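Local coordinates for Tlr1174 protein (Synechococcus elongatus, PDB 2OZT), which converts 2-succinyl-6-hydroxy-2,4-cyclohexadiene-1-carboxylate to 2-succinylbenzoate by loss of water, using a divalent metal, on the route to phylloquinone, at residues 83-95 / 243-255. Numbering follows the deposited sequence.
Sequences ALPAAQFGFATAW and VIKTALFGDPDSL
P85, first in helix 85-97, lays its ring against the carbonyl oxygens of L248 and F249, CB 3.3 Å from L248 O. The contact joins the two domains of the enolase superfamily fold: a helix of the N-terminal cap packs on the loop and short helix after barrel strand 241-244, which leads into K245, the predicted proton acceptor. No direct hydrogen bond crosses it; instead P85 O takes a CA-H...O contact from G250 CA at 3.2 Å, and A86 CA gives one to A247 O. Q88, extended beyond CG, brings OE1 to 3.5 Å from G250 CA, and two waters donate to OE1; one accepts from D251 N, the other donates to F249 O. F89 swings its ring between the segments, CG anti to the backbone N (chi1 165°). A247 CA sits over the ring centre at 3.7 Å, 5° off the normal, a CH-pi contact, while T93 CG2 lies against the opposite face toward the rim. F89 CE1 lies 3.8 Å from T246 CG2, the side chains crossing at about a right angle. A leucine replacing F89 has no ring face to set under A247 CA, and would probably leave a gap between A247, T246 and T93. A92 CB meets P252 CD at 4.0 Å near D251, N-cap of helix 252-260. T93 CG2 touches P252 CG, while its OG1 reaches F89 O at 2.8 Å from the face opposite T93 N.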
loop_
_atom_site.group_PDB
_atom_site.type_symbol
_atom_site.label_atom_id
_atom_site.label_comp_id
_atom_site.label_asym_id
_atom_site.label_seq_id
_atom_site.Cartn_x
_atom_site.Cartn_y
_atom_site.Cartn_z
ATOM N N ALA A 83 2.118 -15.460 -10.300
ATOM C CA ALA A 83 1.686 -14.315 -11.105
ATOM C C ALA A 83 0.377 -13.701 -10.577
ATOM O O ALA A 83 -0.087 -12.695 -11.091
ATOM C CB ALA A 83 1.529 -14.716 -12.571
ATOM N N LEU A 84 -0.223 -14.327 -9.564
ATOM C CA LEU A 84 -1.465 -13.786 -8.959
ATOM C C LEU A 84 -1.237 -13.472 -7.459
ATOM O O LEU A 84 -1.800 -14.133 -6.564
ATOM C CB LEU A 84 -2.595 -14.806 -9.082
ATOM C CG LEU A 84 -2.928 -15.266 -10.513
ATOM C CD1 LEU A 84 -3.992 -16.395 -10.481
ATOM C CD2 LEU A 84 -3.363 -14.089 -11.388
ATOM N N PRO A 85 -0.389 -12.486 -7.166
ATOM C CA PRO A 85 -0.035 -12.241 -5.754
ATOM C C PRO A 85 -1.179 -11.765 -4.876
ATOM O O PRO A 85 -1.213 -12.115 -3.692
ATOM C CB PRO A 85 1.058 -11.170 -5.829
ATOM C CG PRO A 85 0.866 -10.516 -7.181
ATOM C CD PRO A 85 0.343 -11.620 -8.104
ATOM N N ALA A 86 -2.126 -10.991 -5.411
ATOM C CA ALA A 86 -3.304 -10.643 -4.587
ATOM C C ALA A 86 -4.125 -11.893 -4.205
ATOM O O ALA A 86 -4.646 -11.958 -3.095
ATOM C CB ALA A 86 -4.171 -9.556 -5.289
ATOM N N ALA A 87 -4.228 -12.837 -5.147
ATOM C CA ALA A 87 -4.888 -14.117 -4.813
ATOM C C ALA A 87 -4.116 -14.874 -3.736
ATOM O O ALA A 87 -4.747 -15.416 -2.811
ATOM C CB ALA A 87 -5.047 -14.964 -6.071
ATOM N N GLN A 88 -2.785 -14.924 -3.841
ATOM C CA GLN A 88 -1.960 -15.513 -2.782
ATOM C C GLN A 88 -2.253 -14.851 -1.430
ATOM O O GLN A 88 -2.427 -15.533 -0.403
ATOM C CB GLN A 88 -0.472 -15.426 -3.088
ATOM C CG GLN A 88 0.008 -16.148 -4.356
ATOM C CD GLN A 88 1.508 -15.916 -4.583
ATOM O OE1 GLN A 88 1.986 -14.764 -4.665
ATOM N NE2 GLN A 88 2.247 -17.011 -4.743
ATOM N N PHE A 89 -2.314 -13.527 -1.391
ATOM C CA PHE A 89 -2.621 -12.829 -0.138
ATOM C C PHE A 89 -4.001 -13.206 0.363
ATOM O O PHE A 89 -4.192 -13.535 1.557
ATOM C CB PHE A 89 -2.563 -11.301 -0.365
ATOM C CG PHE A 89 -3.197 -10.490 0.735
ATOM C CD1 PHE A 89 -2.487 -10.118 1.860
ATOM C CD2 PHE A 89 -4.550 -10.109 0.665
ATOM C CE1 PHE A 89 -3.046 -9.338 2.857
ATOM C CE2 PHE A 89 -5.135 -9.339 1.681
ATOM C CZ PHE A 89 -4.390 -8.947 2.783
ATOM N N GLY A 90 -4.982 -13.191 -0.543
ATOM C CA GLY A 90 -6.347 -13.484 -0.088
ATOM C C GLY A 90 -6.515 -14.880 0.491
ATOM O O GLY A 90 -7.108 -15.018 1.580
ATOM N N PHE A 91 -5.986 -15.872 -0.222
ATOM C CA PHE A 91 -6.132 -17.243 0.290
ATOM C C PHE A 91 -5.311 -17.452 1.546
ATOM O O PHE A 91 -5.790 -18.091 2.468
ATOM C CB PHE A 91 -5.783 -18.237 -0.782
ATOM C CG PHE A 91 -6.924 -18.492 -1.741
ATOM C CD1 PHE A 91 -7.965 -19.373 -1.350
ATOM C CD2 PHE A 91 -7.018 -17.802 -2.964
ATOM C CE1 PHE A 91 -9.044 -19.628 -2.216
ATOM C CE2 PHE A 91 -8.095 -18.018 -3.817
ATOM C CZ PHE A 91 -9.092 -18.937 -3.438
ATOM N N ALA A 92 -4.100 -16.932 1.606
ATOM C CA ALA A 92 -3.256 -17.149 2.784
ATOM C C ALA A 92 -3.859 -16.522 4.022
ATOM O O ALA A 92 -3.937 -17.143 5.106
ATOM C CB ALA A 92 -1.839 -16.625 2.533
ATOM N N THR A 93 -4.352 -15.297 3.902
ATOM C CA THR A 93 -4.973 -14.609 5.038
ATOM C C THR A 93 -6.316 -15.248 5.448
ATOM O O THR A 93 -6.632 -15.325 6.639
ATOM C CB THR A 93 -5.072 -13.064 4.808
ATOM O OG1 THR A 93 -5.845 -12.805 3.639
ATOM C CG2 THR A 93 -3.656 -12.396 4.649
ATOM N N ALA A 94 -7.091 -15.689 4.470
ATOM C CA ALA A 94 -8.329 -16.371 4.790
ATOM C C ALA A 94 -8.005 -17.630 5.589
ATOM O O ALA A 94 -8.652 -17.874 6.613
ATOM C CB ALA A 94 -9.076 -16.728 3.498
ATOM N N TRP A 95 -7.070 -18.426 5.104
ATOM C CA TRP A 95 -6.734 -19.713 5.795
ATOM C C TRP A 95 -6.313 -19.421 7.229
ATOM O O TRP A 95 -6.761 -20.073 8.176
ATOM C CB TRP A 95 -5.595 -20.397 5.066
ATOM C CG TRP A 95 -5.277 -21.785 5.581
ATOM C CD1 TRP A 95 -4.281 -22.131 6.445
ATOM C CD2 TRP A 95 -5.937 -22.996 5.215
ATOM N NE1 TRP A 95 -4.293 -23.497 6.658
ATOM C CE2 TRP A 95 -5.306 -24.046 5.923
ATOM C CE3 TRP A 95 -7.014 -23.299 4.370
ATOM C CZ2 TRP A 95 -5.711 -25.385 5.797
ATOM C CZ3 TRP A 95 -7.422 -24.662 4.250
ATOM C CH2 TRP A 95 -6.765 -25.667 4.971
ATOM N N VAL A 243 7.700 0.944 -0.454
ATOM C CA VAL A 243 6.313 1.110 0.017
ATOM C C VAL A 243 5.582 -0.201 -0.334
ATOM O O VAL A 243 5.415 -0.531 -1.510
ATOM C CB VAL A 243 5.645 2.318 -0.658
ATOM C CG1 VAL A 243 4.204 2.485 -0.169
ATOM C CG2 VAL A 243 6.472 3.601 -0.383
ATOM N N ILE A 244 5.217 -0.974 0.687
ATOM C CA ILE A 244 4.647 -2.305 0.486
ATOM C C ILE A 244 3.134 -2.247 0.557
ATOM O O ILE A 244 2.572 -1.791 1.581
ATOM C CB ILE A 244 5.122 -3.223 1.632
ATOM C CG1 ILE A 244 6.653 -3.342 1.687
ATOM C CG2 ILE A 244 4.477 -4.636 1.518
ATOM C CD1 ILE A 244 7.303 -3.873 0.388
ATOM N N LYS A 245 2.482 -2.686 -0.523
ATOM C CA LYS A 245 1.019 -2.836 -0.511
ATOM C C LYS A 245 0.710 -4.291 -0.252
ATOM O O LYS A 245 0.699 -5.119 -1.154
ATOM C CB LYS A 245 0.387 -2.437 -1.853
ATOM C CG LYS A 245 0.377 -0.912 -2.115
ATOM C CD LYS A 245 1.767 -0.244 -2.372
ATOM C CE LYS A 245 2.507 -0.809 -3.583
ATOM N NZ LYS A 245 3.860 -0.049 -3.704
ATOM N N THR A 246 0.516 -4.591 1.032
ATOM C CA THR A 246 0.422 -5.989 1.448
ATOM C C THR A 246 -0.683 -6.749 0.693
ATOM O O THR A 246 -0.502 -7.934 0.372
ATOM C CB THR A 246 0.244 -6.038 2.934
ATOM O OG1 THR A 246 1.357 -5.409 3.575
ATOM C CG2 THR A 246 0.168 -7.472 3.488
ATOM N N ALA A 247 -1.794 -6.081 0.412
ATOM C CA ALA A 247 -2.895 -6.773 -0.262
ATOM C C ALA A 247 -2.544 -7.187 -1.681
ATOM O O ALA A 247 -3.214 -8.057 -2.272
ATOM C CB ALA A 247 -4.142 -5.879 -0.258
ATOM N N LEU A 248 -1.518 -6.531 -2.267
ATOM C CA LEU A 248 -1.141 -6.809 -3.664
ATOM C C LEU A 248 0.111 -7.665 -3.823
ATOM O O LEU A 248 0.481 -8.034 -4.931
ATOM C CB LEU A 248 -0.855 -5.495 -4.421
ATOM C CG LEU A 248 -1.904 -4.409 -4.267
ATOM C CD1 LEU A 248 -1.476 -3.168 -5.133
ATOM C CD2 LEU A 248 -3.304 -4.960 -4.685
ATOM N N PHE A 249 0.764 -7.949 -2.691
ATOM C CA PHE A 249 2.162 -8.347 -2.689
ATOM C C PHE A 249 2.402 -9.847 -2.857
ATOM O O PHE A 249 3.401 -10.243 -3.481
ATOM C CB PHE A 249 2.744 -7.842 -1.363
ATOM C CG PHE A 249 4.091 -8.381 -1.000
ATOM C CD1 PHE A 249 5.276 -7.656 -1.286
ATOM C CD2 PHE A 249 4.181 -9.582 -0.294
ATOM C CE1 PHE A 249 6.534 -8.162 -0.871
ATOM C CE2 PHE A 249 5.423 -10.108 0.076
ATOM C CZ PHE A 249 6.585 -9.380 -0.203
ATOM N N GLY A 250 1.489 -10.700 -2.373
ATOM C CA GLY A 250 1.744 -12.134 -2.359
ATOM C C GLY A 250 1.432 -12.725 -1.006
ATOM O O GLY A 250 0.752 -12.105 -0.183
ATOM N N ASP A 251 1.938 -13.936 -0.761
ATOM C CA ASP A 251 1.791 -14.542 0.567
ATOM C C ASP A 251 2.552 -13.647 1.564
ATOM O O ASP A 251 3.717 -13.395 1.350
ATOM C CB ASP A 251 2.436 -15.936 0.506
ATOM C CG ASP A 251 2.177 -16.780 1.750
ATOM O OD1 ASP A 251 2.067 -16.265 2.869
ATOM O OD2 ASP A 251 2.060 -18.021 1.591
ATOM N N PRO A 252 1.912 -13.217 2.657
ATOM C CA PRO A 252 2.669 -12.401 3.667
ATOM C C PRO A 252 3.967 -13.088 4.123
ATOM O O PRO A 252 4.956 -12.415 4.452
ATOM C CB PRO A 252 1.694 -12.294 4.839
ATOM C CG PRO A 252 0.308 -12.410 4.188
ATOM C CD PRO A 252 0.501 -13.413 3.051
ATOM N N ASP A 253 3.973 -14.417 4.125
ATOM C CA ASP A 253 5.188 -15.145 4.553
ATOM C C ASP A 253 6.366 -14.814 3.668
ATOM O O ASP A 253 7.527 -14.883 4.100
ATOM C CB ASP A 253 4.970 -16.658 4.572
ATOM C CG ASP A 253 4.180 -17.129 5.766
ATOM O OD1 ASP A 253 3.964 -16.360 6.727
ATOM O OD2 ASP A 253 3.761 -18.322 5.734
ATOM N N SER A 254 6.110 -14.396 2.422
ATOM C CA SER A 254 7.221 -13.989 1.541
ATOM C C SER A 254 7.899 -12.674 1.996
ATOM O O SER A 254 9.099 -12.513 1.792
ATOM C CB SER A 254 6.757 -13.844 0.096
ATOM O OG SER A 254 6.339 -15.096 -0.441
ATOM N N LEU A 255 7.154 -11.777 2.638
ATOM C CA LEU A 255 7.813 -10.553 3.141
ATOM C C LEU A 255 8.671 -10.950 4.334
ATOM O O LEU A 255 9.800 -10.552 4.450
ATOM C CB LEU A 255 6.733 -9.548 3.553
ATOM C CG LEU A 255 7.384 -8.217 3.938
ATOM C CD1 LEU A 255 8.070 -7.490 2.761
ATOM C CD2 LEU A 255 6.342 -7.317 4.536
HETATM O O HOH W 1 4.173 -14.898 -2.361
HETATM O O HOH W 2 4.248 -12.766 -4.637
#